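Local coordinates for ABC transporter substrate binding protein (Ribose) (PDB 4WT7) that binds a small sugar-like polyol, here D-allitol, and probably delivers such ligands to an ABC transporter as its solute-binding component, at residues Glu26-Lys31 / Val286-Ser291; Lys33-Ser38 / Pro89-Gln94. One frame throughout, in Å; residues are numbered along the deposited sequence.

Contact 1 (Glu26-Lys31 / Val286-Ser291); sequences EALSLK and VALLLS
The carbonyl oxygen of Ala287 is gripped twice: it takes the backbone N of Ser291 in the last turn of helix 275-290, and it also accepts a hydrogen bond from a water. That water lies 3.0 Å from Ala287 O and 2.9 Å from Ser29 O and donates to both, so two backbone carbonyls, which could not bond each other directly, are joined through one bridging molecule. On either side of Ser29, Leu28 and Leu30 reach for the helix. The CD2 methyl of Leu30 sits over the backbone of Ala287, 3.6 Å from Ala287 CA, and Leu30 CG stands beside its own backbone N (chi1 -69°), which carries this end inward although the CB bond does not face the helix. The arrangement shows how an N-terminal lead-in segment, running up to the first strand of a periplasmic binding protein fold, is laid against a helix from late in the chain. Leu28 and Leu288 cross obliquely, with Leu28 CD2 3.6 Å from Leu288 CD2, while Gln284 one turn earlier also touches Leu28. Small Ala287 lets both leucines come close to the helix backbone. Ser29 OG closes an ST turn, accepting from the backbone N of Lys31 in a nearly straight bond (165°), and at the helix end Ser291 OG donates to Leu288 O at 2.9 Å.

Contact 2 (Lys33-Ser38 / Pro89-Gln94); sequences KRIGIS and PDAIVQ
The side chain of Asp90 crosses that of Lys33 at about a right angle, with Lys33 CD 3.8 Å from Asp90 CG. The contact joins two neighbouring parallel strands, 34-39 and 91-95, in the sheet of one lobe of a periplasmic binding protein, and they belong to a Rossmann-like alternation of strands and helices. Where the strands begin to pair, Asp90 binds Arg34 with both side chain and backbone: OD2 accepts from Arg34 N at 2.8 Å through its anti lone pair, and Asp90 N donates to Arg34 O. A water links the same OD2 to Arg34 NH2, in the plane of the guanidinium, whose NH1 is held by Gln87 O; the guanidinium itself passes obliquely by Pro89 CA. Further along, Gly36 is bonded through both its N and its O, to Ala91 O and Val93 N. The strands come closest at Gly36 and Ile92, whose CA atoms are 4.4 Å apart, and Ile92 CA makes a CA-H...O contact to Gly36 O. The Ile35, Ile37, Ala91 and Val93 side chains lie on one face, where Val286 of helix 275-290 packs on Ile35, Ala91 and Val93. On the opposite face, Leu77 and Leu81 of helix 74-87 touch Ser38 and Gln94. Ser38 N meets Val93 O almost straight (175°). Because Ser38 OG stands anti to its backbone N (chi1 173°), it can donate to Gln94 OE1 at 2.7 Å, in the amide plane and on a lone pair, while also bonding Gln80 NE2.

In the fold
Chain order nests one contact inside the other: 26-31 leads into strand 34-39, strand 91-95 follows after two helices and a strand, and 286-291 closes the loop almost 200 residues later. The two centres are 13 Å apart, yet they meet through Val286, a residue shared by both contacts, and through Leu290 CD2, 3.7 Å from Asp90 O. Helix 275-290 thus packs with one side on the parallel sheet of contact 2 and receives the N-terminal segment in contact 1. Late chain therefore helps complete the lobe built from the early chain, as expected where the polypeptide passes between two lobes with the ligand between them.

Contact 1 (Glu26-Lys31 / Val286-Ser291)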
loop_
_atom_site.group_PDB
_atom_site.type_symbol
_atom_site.label_atom_id
_atom_site.label_comp_id
_atom_site.label_asym_id
_atom_site.label_seq_id
_atom_site.Cartn_x
_atom_site.Cartn_y
_atom_site.Cartn_z
ATOM N N GLU A 26 -28.095 10.860 -14.166
ATOM C CA GLU A 26 -27.769 10.157 -15.408
ATOM C C GLU A 26 -26.496 9.306 -15.305
ATOM O O GLU A 26 -25.664 9.506 -14.411
ATOM C CB GLU A 26 -27.595 11.144 -16.556
ATOM C CG GLU A 26 -28.777 12.055 -16.759
ATOM C CD GLU A 26 -28.658 12.859 -18.038
ATOM O OE1 GLU A 26 -27.499 13.154 -18.432
ATOM O OE2 GLU A 26 -29.712 13.181 -18.641
ATOM N N ALA A 27 -26.352 8.361 -16.236
ATOM C CA ALA A 27 -25.191 7.472 -16.266
ATOM C C ALA A 27 -23.890 8.292 -16.271
ATOM O O ALA A 27 -23.811 9.367 -16.884
ATOM C CB ALA A 27 -25.260 6.561 -17.491
ATOM N N LEU A 28 -22.860 7.795 -15.603
ATOM C CA LEU A 28 -21.607 8.529 -15.589
ATOM C C LEU A 28 -20.889 8.467 -16.951
ATOM O O LEU A 28 -21.017 7.494 -17.716
ATOM C CB LEU A 28 -20.705 7.996 -14.474
ATOM C CG LEU A 28 -21.218 8.211 -13.050
ATOM C CD1 LEU A 28 -20.350 7.453 -12.048
ATOM C CD2 LEU A 28 -21.250 9.712 -12.716
ATOM N N SER A 29 -20.140 9.525 -17.228
ATOM C CA SER A 29 -19.421 9.704 -18.487
ATOM C C SER A 29 -18.233 10.623 -18.237
ATOM O O SER A 29 -18.237 11.419 -17.292
ATOM C CB SER A 29 -20.335 10.324 -19.551
ATOM O OG SER A 29 -19.709 10.428 -20.830
ATOM N N LEU A 30 -17.207 10.485 -19.071
ATOM C CA LEU A 30 -16.097 11.419 -19.079
ATOM C C LEU A 30 -15.836 11.892 -20.493
ATOM O O LEU A 30 -14.754 12.399 -20.808
ATOM C CB LEU A 30 -14.844 10.775 -18.480
ATOM C CG LEU A 30 -14.904 10.507 -16.962
ATOM C CD1 LEU A 30 -13.603 9.877 -16.496
ATOM C CD2 LEU A 30 -15.171 11.743 -16.158
ATOM N N LYS A 31 -16.850 11.753 -21.348
ATOM C CA LYS A 31 -16.703 12.119 -22.750
ATOM C C LYS A 31 -16.278 13.586 -22.783
ATOM O O LYS A 31 -16.762 14.391 -21.988
ATOM C CB LYS A 31 -18.015 11.867 -23.508
ATOM C CG LYS A 31 -17.986 12.289 -24.963
ATOM C CD LYS A 31 -19.307 11.958 -25.679
ATOM C CE LYS A 31 -19.356 12.522 -27.137
ATOM N NZ LYS A 31 -18.383 11.882 -28.099
ATOM N N VAL A 286 -14.214 10.688 -9.875
ATOM C CA VAL A 286 -13.966 11.843 -10.717
ATOM C C VAL A 286 -15.204 12.196 -11.573
ATOM O O VAL A 286 -15.621 13.362 -11.631
ATOM C CB VAL A 286 -12.774 11.643 -11.634
ATOM C CG1 VAL A 286 -12.737 12.756 -12.676
ATOM C CG2 VAL A 286 -11.469 11.578 -10.822
ATOM N N ALA A 287 -15.765 11.204 -12.252
ATOM C CA ALA A 287 -16.978 11.408 -13.036
ATOM C C ALA A 287 -18.107 11.976 -12.167
ATOM O O ALA A 287 -18.663 13.021 -12.483
ATOM C CB ALA A 287 -17.410 10.100 -13.678
ATOM N N LEU A 288 -18.423 11.309 -11.062
ATOM C CA LEU A 288 -19.383 11.868 -10.100
ATOM C C LEU A 288 -19.094 13.346 -9.747
ATOM O O LEU A 288 -19.999 14.188 -9.777
ATOM C CB LEU A 288 -19.406 11.052 -8.808
ATOM C CG LEU A 288 -20.034 9.662 -8.869
ATOM C CD1 LEU A 288 -19.755 8.906 -7.556
ATOM C CD2 LEU A 288 -21.543 9.811 -9.124
ATOM N N LEU A 289 -17.855 13.666 -9.396
ATOM C CA LEU A 289 -17.517 15.063 -9.115
ATOM C C LEU A 289 -17.822 15.990 -10.293
ATOM O O LEU A 289 -18.460 17.030 -10.130
ATOM C CB LEU A 289 -16.062 15.214 -8.718
ATOM C CG LEU A 289 -15.676 16.677 -8.488
ATOM C CD1 LEU A 289 -16.272 17.183 -7.199
ATOM C CD2 LEU A 289 -14.200 16.850 -8.472
ATOM N N LEU A 290 -17.366 15.639 -11.485
ATOM C CA LEU A 290 -17.565 16.540 -12.616
ATOM C C LEU A 290 -19.051 16.655 -12.997
ATOM O O LEU A 290 -19.466 17.663 -13.544
ATOM C CB LEU A 290 -16.717 16.133 -13.822
ATOM C CG LEU A 290 -15.208 16.082 -13.564
ATOM C CD1 LEU A 290 -14.448 15.715 -14.839
ATOM C CD2 LEU A 290 -14.702 17.377 -12.986
ATOM N N SER A 291 -19.846 15.631 -12.705
ATOM C CA SER A 291 -21.279 15.721 -12.963
ATOM C C SER A 291 -22.009 16.607 -11.940
ATOM O O SER A 291 -23.211 16.803 -12.067
ATOM C CB SER A 291 -21.928 14.347 -12.972
ATOM O OG SER A 291 -22.206 13.943 -11.651
HETATM O O HOH W 1 -19.203 13.305 -15.376
#

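Contact 2 (Lys33-Ser38 / Pro89-Gln94)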
loop_
_atom_site.group_PDB
_atom_site.type_symbol
_atom_site.label_atom_id
_atom_site.label_comp_id
_atom_site.label_asym_id
_atom_site.label_seq_id
_atom_site.Cartn_x
_atom_site.Cartn_y
_atom_site.Cartn_z
ATOM N N LYS A 33 -13.681 14.931 -21.581
ATOM C CA LYS A 33 -12.842 15.358 -20.456
ATOM C C LYS A 33 -11.437 14.813 -20.606
ATOM O O LYS A 33 -11.218 13.745 -21.183
ATOM C CB LYS A 33 -13.398 14.861 -19.111
ATOM C CG LYS A 33 -14.847 15.200 -18.883
ATOM C CD LYS A 33 -15.070 16.723 -18.810
ATOM C CE LYS A 33 -16.547 17.045 -18.667
ATOM N NZ LYS A 33 -16.702 18.497 -18.433
ATOM N N ARG A 34 -10.480 15.550 -20.078
ATOM C CA ARG A 34 -9.104 15.061 -19.991
ATOM C C ARG A 34 -8.785 14.836 -18.516
ATOM O O ARG A 34 -8.955 15.748 -17.686
ATOM C CB ARG A 34 -8.144 16.086 -20.609
ATOM C CG ARG A 34 -8.140 16.082 -22.138
ATOM C CD ARG A 34 -7.743 17.419 -22.773
ATOM N NE ARG A 34 -6.506 17.993 -22.214
ATOM C CZ ARG A 34 -6.451 19.010 -21.346
ATOM N NH1 ARG A 34 -5.279 19.440 -20.909
ATOM N NH2 ARG A 34 -7.540 19.623 -20.919
ATOM N N ILE A 35 -8.328 13.626 -18.183
ATOM C CA ILE A 35 -8.002 13.285 -16.799
ATOM C C ILE A 35 -6.510 12.971 -16.629
ATOM O O ILE A 35 -5.997 12.038 -17.263
ATOM C CB ILE A 35 -8.834 12.050 -16.308
ATOM C CG1 ILE A 35 -10.329 12.272 -16.536
ATOM C CG2 ILE A 35 -8.537 11.759 -14.840
ATOM C CD1 ILE A 35 -10.843 13.637 -16.138
ATOM N N GLY A 36 -5.824 13.766 -15.805
ATOM C CA GLY A 36 -4.425 13.549 -15.484
ATOM C C GLY A 36 -4.331 12.369 -14.528
ATOM O O GLY A 36 -5.012 12.354 -13.508
ATOM N N ILE A 37 -3.495 11.379 -14.843
ATOM C CA ILE A 37 -3.320 10.252 -13.926
ATOM C C ILE A 37 -1.862 10.098 -13.583
ATOM O O ILE A 37 -1.081 9.710 -14.434
ATOM C CB ILE A 37 -3.807 8.934 -14.571
ATOM C CG1 ILE A 37 -5.300 9.009 -14.874
ATOM C CG2 ILE A 37 -3.538 7.712 -13.655
ATOM C CD1 ILE A 37 -5.732 7.918 -15.766
ATOM N N SER A 38 -1.501 10.399 -12.344
ATOM C CA SER A 38 -0.099 10.437 -11.897
ATOM C C SER A 38 0.152 9.426 -10.790
ATOM O O SER A 38 -0.529 9.450 -9.772
ATOM C CB SER A 38 0.258 11.837 -11.366
ATOM O OG SER A 38 1.562 11.892 -10.777
ATOM N N PRO A 89 -6.023 19.910 -17.171
ATOM C CA PRO A 89 -7.005 18.854 -17.367
ATOM C C PRO A 89 -8.212 19.107 -16.497
ATOM O O PRO A 89 -8.152 19.972 -15.633
ATOM C CB PRO A 89 -6.277 17.620 -16.857
ATOM C CG PRO A 89 -5.371 18.184 -15.747
ATOM C CD PRO A 89 -4.892 19.467 -16.341
ATOM N N ASP A 90 -9.270 18.327 -16.706
ATOM C CA ASP A 90 -10.488 18.457 -15.919
ATOM C C ASP A 90 -10.370 17.929 -14.492
ATOM O O ASP A 90 -11.147 18.310 -13.614
ATOM C CB ASP A 90 -11.624 17.825 -16.687
ATOM C CG ASP A 90 -11.834 18.515 -18.011
ATOM O OD1 ASP A 90 -12.278 19.689 -17.987
ATOM O OD2 ASP A 90 -11.505 17.920 -19.057
ATOM N N ALA A 91 -9.382 17.060 -14.254
ATOM C CA ALA A 91 -9.064 16.618 -12.907
ATOM C C ALA A 91 -7.668 15.965 -12.920
ATOM O O ALA A 91 -7.146 15.600 -13.995
ATOM C CB ALA A 91 -10.129 15.640 -12.393
ATOM N N ILE A 92 -7.044 15.864 -11.747
ATOM C CA ILE A 92 -5.830 15.077 -11.607
ATOM C C ILE A 92 -6.029 14.035 -10.506
ATOM O O ILE A 92 -6.579 14.358 -9.446
ATOM C CB ILE A 92 -4.651 15.984 -11.239
ATOM C CG1 ILE A 92 -4.338 16.918 -12.403
ATOM C CG2 ILE A 92 -3.435 15.171 -10.847
ATOM C CD1 ILE A 92 -3.300 18.004 -12.091
ATOM N N VAL A 93 -5.601 12.788 -10.737
ATOM C CA VAL A 93 -5.651 11.779 -9.676
ATOM C C VAL A 93 -4.227 11.365 -9.372
ATOM O O VAL A 93 -3.476 10.979 -10.277
ATOM C CB VAL A 93 -6.451 10.470 -10.052
ATOM C CG1 VAL A 93 -6.721 9.653 -8.793
ATOM C CG2 VAL A 93 -7.743 10.789 -10.733
ATOM N N GLN A 94 -3.853 11.441 -8.108
ATOM C CA GLN A 94 -2.502 11.082 -7.693
ATOM C C GLN A 94 -2.514 9.805 -6.889
ATOM O O GLN A 94 -3.223 9.673 -5.889
ATOM C CB GLN A 94 -1.865 12.217 -6.880
ATOM C CG GLN A 94 -0.551 11.857 -6.211
ATOM C CD GLN A 94 0.495 11.481 -7.229
ATOM O OE1 GLN A 94 0.557 12.065 -8.323
ATOM N NE2 GLN A 94 1.335 10.519 -6.885
HETATM O O HOH W 2 -10.603 19.331 -21.045
#